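Local coordinates for surface glycoprotein (Trypanosoma brucei, PDB 5KLH) that forms the bilobed ectodomain of a membrane-anchored surface antigen of the insect-stage trypanosome and probably acts as a sensor, at residues Q151-A163 and Q188-L202. Residues are numbered along the deposited sequence; the frame is centred on the assembly and turned at random.
Sequences QEVYLSKLYLVAA and QGYEAVPQDKVQVQL
Pro194 lies over one face of the Tyr154 ring, its CD 3.9 Å from the ring centroid in a CH-pi contact, while the carbonyl O of Glu191 meets the ring edge. Close by, Val153 sets CG2 over a face of the Tyr190 ring, offset toward the rim, and the edge of that ring runs along the backbone at Tyr154 and Leu155. These pairs flank the antiparallel ladder of 151-163 with 189-191, where Tyr154 and Glu191 exchange two backbone hydrogen bonds. A classic beta bulge follows: Gly189 O accepts from both Ser156 N (2.8 Å) and Lys157 N (3.1 Å), the second bond arriving 34° out of the carbonyl plane. Gln188, its chain folded at chi2 (-66°), brings OE1 to Tyr159 N at 2.7 Å along an almost straight N-H (178°). That same oxygen lies in the plane of the Tyr159 ring at its edge, and Leu158 CD1 packs on the amide carbon; His185 O takes the NE2 end.

Through the loop 192-196 the chain crosses to the other edge of 151-163 and pairs with it in parallel through 197-202, linked by backbone bonds from Ser156 to Leu160. Val198 straddles Leu155 and Leu158, its CG1 4.1 Å from Leu155 CG, and Leu160 packs CD1 on Val200 CG1 and CB on Leu202 CD1. One water joins Ser156 OG to Gln195 OE1 and Lys197 O, and another links that hydroxyl to Glu191 OE2.

Within a large mixed sheet, strand 189-191 thus pairs along one edge of strand 145-164 and strand 197-204 along the opposite edge. On the edge that 197-204 occupies further along, Gln151, Val153 and Leu155 bond to strand 85-100; Leu155, Leu158, Leu160 and Val198 pack against strand 72-79, and strand 51-63 flanks 197-204.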
ATOM      1  N   GLN A 151      15.531   2.512  -6.111  1.00 12.31           N
ATOM      2  CA  GLN A 151      14.754   3.642  -6.597  1.00 13.80           C
ATOM      3  C   GLN A 151      14.481   4.609  -5.457  1.00 15.07           C
ATOM      4  O   GLN A 151      14.204   4.186  -4.335  1.00 16.68           O
ATOM      5  CB  GLN A 151      13.436   3.176  -7.227  1.00 18.74           C
ATOM      6  CG  GLN A 151      13.595   2.322  -8.485  1.00 20.55           C
ATOM      7  CD  GLN A 151      13.902   3.132  -9.736  1.00 27.01           C
ATOM      8  OE1 GLN A 151      14.151   4.338  -9.677  1.00 22.77           O
ATOM      9  NE2 GLN A 151      13.881   2.460 -10.888  1.00 23.66           N
ATOM     10  N   GLU A 152      14.577   5.905  -5.740  1.00 14.44           N
ATOM     11  CA  GLU A 152      14.253   6.926  -4.743  1.00 14.68           C
ATOM     12  C   GLU A 152      12.823   7.405  -4.912  1.00 13.07           C
ATOM     13  O   GLU A 152      12.423   7.806  -6.011  1.00 12.55           O
ATOM     14  CB  GLU A 152      15.221   8.119  -4.844  1.00 13.31           C
ATOM     15  CG  GLU A 152      16.697   7.734  -4.851  1.00 14.24           C
ATOM     16  CD  GLU A 152      17.176   7.094  -3.555  1.00 19.82           C
ATOM     17  OE1 GLU A 152      16.485   7.182  -2.514  1.00 16.80           O
ATOM     18  OE2 GLU A 152      18.270   6.493  -3.580  1.00 18.54           O
ATOM     19  N   VAL A 153      12.051   7.343  -3.830  1.00 11.93           N
ATOM     20  CA  VAL A 153      10.648   7.748  -3.857  1.00 11.91           C
ATOM     21  C   VAL A 153      10.294   8.706  -2.725  1.00 12.09           C
ATOM     22  O   VAL A 153      10.949   8.719  -1.668  1.00 12.73           O
ATOM     23  CB  VAL A 153       9.721   6.532  -3.778  1.00 11.05           C
ATOM     24  CG1 VAL A 153      10.038   5.590  -4.923  1.00 14.78           C
ATOM     25  CG2 VAL A 153       9.913   5.798  -2.453  1.00 11.94           C
ATOM     26  N   TYR A 154       9.251   9.501  -2.947  1.00 10.69           N
ATOM     27  CA  TYR A 154       8.833  10.498  -1.970  1.00  9.87           C
ATOM     28  C   TYR A 154       7.343  10.397  -1.700  1.00  9.38           C
ATOM     29  O   TYR A 154       6.533  10.364  -2.637  1.00  9.82           O
ATOM     30  CB  TYR A 154       9.189  11.899  -2.441  1.00  9.95           C
ATOM     31  CG  TYR A 154      10.667  12.080  -2.672  1.00  9.29           C
ATOM     32  CD1 TYR A 154      11.249  11.718  -3.872  1.00 10.67           C
ATOM     33  CD2 TYR A 154      11.488  12.593  -1.670  1.00 13.35           C
ATOM     34  CE1 TYR A 154      12.604  11.883  -4.087  1.00 11.85           C
ATOM     35  CE2 TYR A 154      12.852  12.755  -1.881  1.00  9.79           C
ATOM     36  CZ  TYR A 154      13.398  12.390  -3.078  1.00 12.94           C
ATOM     37  OH  TYR A 154      14.755  12.552  -3.278  1.00 15.08           O
ATOM     38  N   LEU A 155       6.985  10.365  -0.426  1.00  8.72           N
ATOM     39  CA  LEU A 155       5.591  10.247  -0.020  1.00  8.47           C
ATOM     40  C   LEU A 155       4.715  11.368  -0.572  1.00 10.11           C
ATOM     41  O   LEU A 155       5.038  12.553  -0.421  1.00  9.30           O
ATOM     42  CB  LEU A 155       5.496  10.249   1.502  1.00  7.78           C
ATOM     43  CG  LEU A 155       4.102  10.021   2.075  1.00  7.42           C
ATOM     44  CD1 LEU A 155       3.612   8.616   1.746  1.00  9.88           C
ATOM     45  CD2 LEU A 155       4.173  10.229   3.572  1.00  9.33           C
ATOM     46  N   SER A 156       3.592  10.980  -1.175  1.00  9.36           N
ATOM     47  CA  SER A 156       2.657  11.924  -1.775  1.00  8.38           C
ATOM     48  C   SER A 156       1.241  11.698  -1.260  1.00 10.89           C
ATOM     49  O   SER A 156       0.479  12.644  -1.082  1.00 11.22           O
ATOM     50  CB  SER A 156       2.683  11.794  -3.287  1.00 12.90           C
ATOM     51  OG  SER A 156       1.750  12.681  -3.872  1.00 24.48           O
ATOM     52  N   LYS A 157       0.897  10.431  -1.062  1.00  9.04           N
ATOM     53  CA  LYS A 157      -0.434  10.049  -0.604  1.00  7.69           C
ATOM     54  C   LYS A 157      -0.261   8.992   0.476  1.00 10.47           C
ATOM     55  O   LYS A 157       0.327   7.949   0.224  1.00  9.62           O
ATOM     56  CB  LYS A 157      -1.283   9.530  -1.774  1.00 12.91           C
ATOM     57  CG  LYS A 157      -2.762   9.411  -1.458  1.00 16.96           C
ATOM     58  CD  LYS A 157      -3.609   9.224  -2.724  1.00 27.83           C
ATOM     59  CE  LYS A 157      -3.311  10.292  -3.773  1.00 26.68           C
ATOM     60  NZ  LYS A 157      -4.108  10.094  -5.023  1.00 44.59           N
ATOM     61  N   LEU A 158      -0.766   9.275   1.678  1.00 10.65           N
ATOM     62  CA  LEU A 158      -0.647   8.359   2.791  1.00  9.26           C
ATOM     63  C   LEU A 158      -2.016   7.755   3.057  1.00 11.94           C
ATOM     64  O   LEU A 158      -2.970   8.497   3.262  1.00  9.19           O
ATOM     65  CB  LEU A 158      -0.127   9.098   4.025  1.00  9.35           C
ATOM     66  CG  LEU A 158      -0.006   8.262   5.300  1.00  7.98           C
ATOM     67  CD1 LEU A 158       1.155   7.315   5.181  1.00 11.40           C
ATOM     68  CD2 LEU A 158       0.158   9.169   6.504  1.00  9.44           C
ATOM     69  N   TYR A 159      -2.121   6.429   2.995  1.00  7.62           N
ATOM     70  CA  TYR A 159      -3.389   5.728   3.227  1.00  7.33           C
ATOM     71  C   TYR A 159      -3.425   5.102   4.603  1.00 10.24           C
ATOM     72  O   TYR A 159      -2.550   4.296   4.929  1.00 11.86           O
ATOM     73  CB  TYR A 159      -3.595   4.620   2.190  1.00  9.76           C
ATOM     74  CG  TYR A 159      -3.595   5.067   0.753  1.00  8.08           C
ATOM     75  CD1 TYR A 159      -2.401   5.359   0.093  1.00  8.06           C
ATOM     76  CD2 TYR A 159      -4.776   5.151   0.039  1.00 10.44           C
ATOM     77  CE1 TYR A 159      -2.402   5.747  -1.237  1.00 13.78           C
ATOM     78  CE2 TYR A 159      -4.783   5.534  -1.292  1.00 15.70           C
ATOM     79  CZ  TYR A 159      -3.588   5.826  -1.918  1.00 14.24           C
ATOM     80  OH  TYR A 159      -3.585   6.197  -3.240  1.00 17.80           O
ATOM     81  N   LEU A 160      -4.439   5.431   5.401  1.00  9.24           N
ATOM     82  CA  LEU A 160      -4.547   4.899   6.752  1.00  8.54           C
ATOM     83  C   LEU A 160      -5.841   4.121   6.872  1.00  9.87           C
ATOM     84  O   LEU A 160      -6.779   4.384   6.120  1.00  7.09           O
ATOM     85  CB  LEU A 160      -4.501   6.029   7.787  1.00  9.37           C
ATOM     86  CG  LEU A 160      -3.279   6.942   7.706  1.00  8.84           C
ATOM     87  CD1 LEU A 160      -3.388   8.127   8.670  1.00 10.39           C
ATOM     88  CD2 LEU A 160      -2.033   6.142   8.024  1.00  9.78           C
ATOM     89  N   VAL A 161      -5.885   3.160   7.794  1.00  8.39           N
ATOM     90  CA  VAL A 161      -7.078   2.327   7.956  1.00  7.45           C
ATOM     91  C   VAL A 161      -7.516   2.224   9.409  1.00 11.13           C
ATOM     92  O   VAL A 161      -6.700   1.993  10.315  1.00  9.74           O
ATOM     93  CB  VAL A 161      -6.838   0.903   7.375  1.00  9.84           C
ATOM     94  CG1 VAL A 161      -8.107   0.073   7.399  1.00  8.71           C
ATOM     95  CG2 VAL A 161      -6.325   0.984   5.947  1.00 11.35           C
ATOM     96  N   ALA A 162      -8.813   2.417   9.625  1.00 11.49           N
ATOM     97  CA  ALA A 162      -9.414   2.206  10.945  1.00 10.95           C
ATOM     98  C   ALA A 162     -10.309   0.979  10.942  1.00 12.97           C
ATOM     99  O   ALA A 162     -10.986   0.699   9.956  1.00 12.53           O
ATOM    100  CB  ALA A 162     -10.219   3.433  11.375  1.00  9.29           C
ATOM    101  N   ALA A 163     -10.313   0.268  12.064  1.00 11.72           N
ATOM    102  CA  ALA A 163     -11.159  -0.903  12.299  1.00 11.28           C
ATOM    103  C   ALA A 163     -12.184  -0.626  13.391  1.00 12.99           C
ATOM    104  O   ALA A 163     -11.919   0.147  14.316  1.00 14.97           O
ATOM    105  CB  ALA A 163     -10.311  -2.088  12.698  1.00 16.24           C
ATOM    106  N   GLN A 188       2.380   2.854   0.042  1.00  9.06           N
ATOM    107  CA  GLN A 188       1.777   4.181  -0.026  1.00  7.79           C
ATOM    108  C   GLN A 188       1.883   4.785  -1.418  1.00  9.98           C
ATOM    109  O   GLN A 188       2.395   4.157  -2.338  1.00 11.91           O
ATOM    110  CB  GLN A 188       2.432   5.107   1.004  1.00 12.39           C
ATOM    111  CG  GLN A 188       2.423   4.544   2.414  1.00 11.05           C
ATOM    112  CD  GLN A 188       1.021   4.439   2.958  1.00  9.33           C
ATOM    113  OE1 GLN A 188       0.107   5.041   2.413  1.00  9.95           O
ATOM    114  NE2 GLN A 188       0.836   3.661   4.035  1.00 11.25           N
ATOM    115  N   GLY A 189       1.394   6.006  -1.562  1.00  8.56           N
ATOM    116  CA  GLY A 189       1.452   6.689  -2.841  1.00  9.99           C
ATOM    117  C   GLY A 189       2.720   7.496  -2.891  1.00 10.36           C
ATOM    118  O   GLY A 189       2.927   8.376  -2.046  1.00  9.52           O
ATOM    119  N   TYR A 190       3.568   7.203  -3.877  1.00  9.38           N
ATOM    120  CA  TYR A 190       4.880   7.846  -3.983  1.00  8.71           C
ATOM    121  C   TYR A 190       5.077   8.569  -5.291  1.00 11.19           C
ATOM    122  O   TYR A 190       4.439   8.234  -6.304  1.00 12.64           O
ATOM    123  CB  TYR A 190       5.996   6.815  -3.818  1.00 12.96           C
ATOM    124  CG  TYR A 190       6.091   6.266  -2.419  1.00 11.88           C
ATOM    125  CD1 TYR A 190       6.611   7.038  -1.397  1.00 10.98           C
ATOM    126  CD2 TYR A 190       5.666   4.980  -2.125  1.00 12.27           C
ATOM    127  CE1 TYR A 190       6.701   6.541  -0.095  1.00 11.62           C
ATOM    128  CE2 TYR A 190       5.753   4.476  -0.830  1.00 12.28           C
ATOM    129  CZ  TYR A 190       6.267   5.272   0.175  1.00 14.94           C
ATOM    130  OH  TYR A 190       6.357   4.810   1.469  1.00 14.38           O
ATOM    131  N   GLU A 191       5.968   9.561  -5.266  1.00 11.14           N
ATOM    132  CA  GLU A 191       6.369  10.272  -6.477  1.00 12.24           C
ATOM    133  C   GLU A 191       7.890  10.308  -6.600  1.00  8.77           C
ATOM    134  O   GLU A 191       8.619   9.937  -5.672  1.00 11.40           O
ATOM    135  CB  GLU A 191       5.809  11.708  -6.495  1.00 11.49           C
ATOM    136  CG  GLU A 191       4.315  11.812  -6.371  1.00 15.49           C
ATOM    137  CD  GLU A 191       3.595  11.360  -7.626  1.00 15.79           C
ATOM    138  OE1 GLU A 191       4.259  11.197  -8.675  1.00 17.50           O
ATOM    139  OE2 GLU A 191       2.367  11.156  -7.555  1.00 20.41           O
ATOM    140  N   ALA A 192       8.370  10.770  -7.747  1.00 10.71           N
ATOM    141  CA  ALA A 192       9.794  10.700  -8.042  1.00 16.55           C
ATOM    142  C   ALA A 192      10.608  11.872  -7.491  1.00 14.54           C
ATOM    143  O   ALA A 192      11.843  11.846  -7.532  1.00 11.40           O
ATOM    144  CB  ALA A 192       9.992  10.606  -9.534  1.00 13.43           C
ATOM    145  N   VAL A 193       9.929  12.906  -7.004  1.00  9.70           N
ATOM    146  CA  VAL A 193      10.617  14.096  -6.508  1.00  9.26           C
ATOM    147  C   VAL A 193       9.992  14.535  -5.197  1.00 12.89           C
ATOM    148  O   VAL A 193       8.870  14.137  -4.882  1.00 12.30           O
ATOM    149  CB  VAL A 193      10.559  15.266  -7.517  1.00 13.77           C
ATOM    150  CG1 VAL A 193      11.077  14.852  -8.885  1.00 15.19           C
ATOM    151  CG2 VAL A 193       9.160  15.773  -7.611  1.00 14.99           C
ATOM    152  N   PRO A 194      10.725  15.339  -4.412  1.00 11.96           N
ATOM    153  CA  PRO A 194      10.198  15.803  -3.127  1.00 12.93           C
ATOM    154  C   PRO A 194       8.852  16.526  -3.241  1.00 13.31           C
ATOM    155  O   PRO A 194       8.584  17.248  -4.212  1.00 13.12           O
ATOM    156  CB  PRO A 194      11.298  16.745  -2.627  1.00 13.91           C
ATOM    157  CG  PRO A 194      12.548  16.184  -3.235  1.00  8.83           C
ATOM    158  CD  PRO A 194      12.137  15.722  -4.603  1.00 14.37           C
ATOM    159  N   GLN A 195       7.999  16.299  -2.247  1.00 13.40           N
ATOM    160  CA  GLN A 195       6.665  16.889  -2.194  1.00 12.75           C
ATOM    161  C   GLN A 195       6.583  17.968  -1.110  1.00 13.10           C
ATOM    162  O   GLN A 195       7.248  17.844  -0.075  1.00 17.10           O
ATOM    163  CB  GLN A 195       5.622  15.796  -1.929  1.00 10.75           C
ATOM    164  CG  GLN A 195       5.617  14.662  -2.947  1.00 10.55           C
ATOM    165  CD  GLN A 195       5.212  15.120  -4.329  1.00 13.57           C
ATOM    166  OE1 GLN A 195       4.064  15.511  -4.566  1.00 15.72           O
ATOM    167  NE2 GLN A 195       6.161  15.083  -5.258  1.00 12.66           N
ATOM    168  N   ASP A 196       5.767  19.005  -1.310  1.00 13.84           N
ATOM    169  CA  ASP A 196       5.630  20.009  -0.246  1.00 14.77           C
ATOM    170  C   ASP A 196       4.372  19.751   0.587  1.00 14.15           C
ATOM    171  O   ASP A 196       4.136  20.408   1.602  1.00 15.88           O
ATOM    172  CB  ASP A 196       5.626  21.436  -0.805  1.00 27.22           C
ATOM    173  CG  ASP A 196       4.496  21.689  -1.789  1.00 32.04           C
ATOM    174  OD1 ASP A 196       3.648  20.796  -1.979  1.00 38.96           O
ATOM    175  OD2 ASP A 196       4.454  22.797  -2.374  1.00 37.77           O
ATOM    176  N   LYS A 197       3.580  18.776   0.164  1.00 13.58           N
ATOM    177  CA  LYS A 197       2.400  18.384   0.931  1.00 11.63           C
ATOM    178  C   LYS A 197       2.024  16.941   0.637  1.00 14.99           C
ATOM    179  O   LYS A 197       2.394  16.394  -0.398  1.00 11.13           O
ATOM    180  CB  LYS A 197       1.228  19.317   0.623  1.00 16.54           C
ATOM    181  CG  LYS A 197       0.923  19.465  -0.869  1.00 23.34           C
ATOM    182  CD  LYS A 197      -0.046  20.625  -1.113  1.00 25.38           C
ATOM    183  CE  LYS A 197      -0.151  20.977  -2.584  1.00 28.86           C
ATOM    184  NZ  LYS A 197       1.153  21.451  -3.113  1.00 39.73           N
ATOM    185  N   VAL A 198       1.296  16.327   1.574  1.00 14.56           N
ATOM    186  CA  VAL A 198       0.892  14.936   1.465  1.00  9.04           C
ATOM    187  C   VAL A 198      -0.608  14.797   1.668  1.00 11.37           C
ATOM    188  O   VAL A 198      -1.135  15.291   2.663  1.00 13.96           O
ATOM    189  CB  VAL A 198       1.631  14.051   2.520  1.00  7.13           C
ATOM    190  CG1 VAL A 198       1.047  12.663   2.555  1.00 11.58           C
ATOM    191  CG2 VAL A 198       3.119  14.008   2.200  1.00 11.63           C
ATOM    192  N   GLN A 199      -1.293  14.144   0.729  1.00 10.04           N
ATOM    193  CA  GLN A 199      -2.706  13.830   0.909  1.00 11.24           C
ATOM    194  C   GLN A 199      -2.870  12.623   1.820  1.00 10.66           C
ATOM    195  O   GLN A 199      -2.318  11.560   1.541  1.00 12.15           O
ATOM    196  CB  GLN A 199      -3.382  13.553  -0.439  1.00 13.52           C
ATOM    197  CG  GLN A 199      -3.430  14.756  -1.371  1.00 24.59           C
ATOM    198  CD  GLN A 199      -4.165  14.462  -2.668  1.00 38.41           C
ATOM    199  OE1 GLN A 199      -3.617  14.634  -3.758  1.00 43.53           O
ATOM    200  NE2 GLN A 199      -5.419  14.030  -2.555  1.00 36.38           N
ATOM    201  N   VAL A 200      -3.643  12.787   2.890  1.00  9.84           N
ATOM    202  CA  VAL A 200      -3.887  11.714   3.840  1.00 10.85           C
ATOM    203  C   VAL A 200      -5.323  11.250   3.681  1.00 11.56           C
ATOM    204  O   VAL A 200      -6.241  12.078   3.699  1.00 10.93           O
ATOM    205  CB  VAL A 200      -3.654  12.165   5.284  1.00 10.16           C
ATOM    206  CG1 VAL A 200      -3.877  10.989   6.232  1.00 12.37           C
ATOM    207  CG2 VAL A 200      -2.254  12.727   5.436  1.00 11.78           C
ATOM    208  N   GLN A 201      -5.511   9.944   3.478  1.00  6.85           N
ATOM    209  CA  GLN A 201      -6.844   9.361   3.363  1.00  8.53           C
ATOM    210  C   GLN A 201      -7.055   8.263   4.395  1.00 10.80           C
ATOM    211  O   GLN A 201      -6.255   7.319   4.492  1.00 12.66           O
ATOM    212  CB  GLN A 201      -7.070   8.794   1.946  1.00  9.97           C
ATOM    213  CG  GLN A 201      -6.899   9.842   0.843  1.00  9.91           C
ATOM    214  CD  GLN A 201      -7.120   9.294  -0.559  1.00 21.02           C
ATOM    215  OE1 GLN A 201      -7.502   8.140  -0.738  1.00 17.43           O
ATOM    216  NE2 GLN A 201      -6.883  10.136  -1.565  1.00 26.91           N
ATOM    217  N   LEU A 202      -8.139   8.371   5.160  1.00 10.04           N
ATOM    218  CA  LEU A 202      -8.455   7.355   6.165  1.00 12.16           C
ATOM    219  C   LEU A 202      -9.679   6.554   5.721  1.00  9.49           C
ATOM    220  O   LEU A 202     -10.758   7.117   5.507  1.00  9.60           O
ATOM    221  CB  LEU A 202      -8.690   8.000   7.543  1.00  9.71           C
ATOM    222  CG  LEU A 202      -9.152   7.069   8.666  1.00  7.85           C
ATOM    223  CD1 LEU A 202      -8.027   6.141   9.098  1.00  9.66           C
ATOM    224  CD2 LEU A 202      -9.698   7.843   9.862  1.00 10.52           C
TER
HETATM  225  O   HOH W   1       1.796  15.578  -2.973  1.00 22.42           O
HETATM  226  O   HOH W   2       0.751  10.872  -5.704  1.00 23.69           O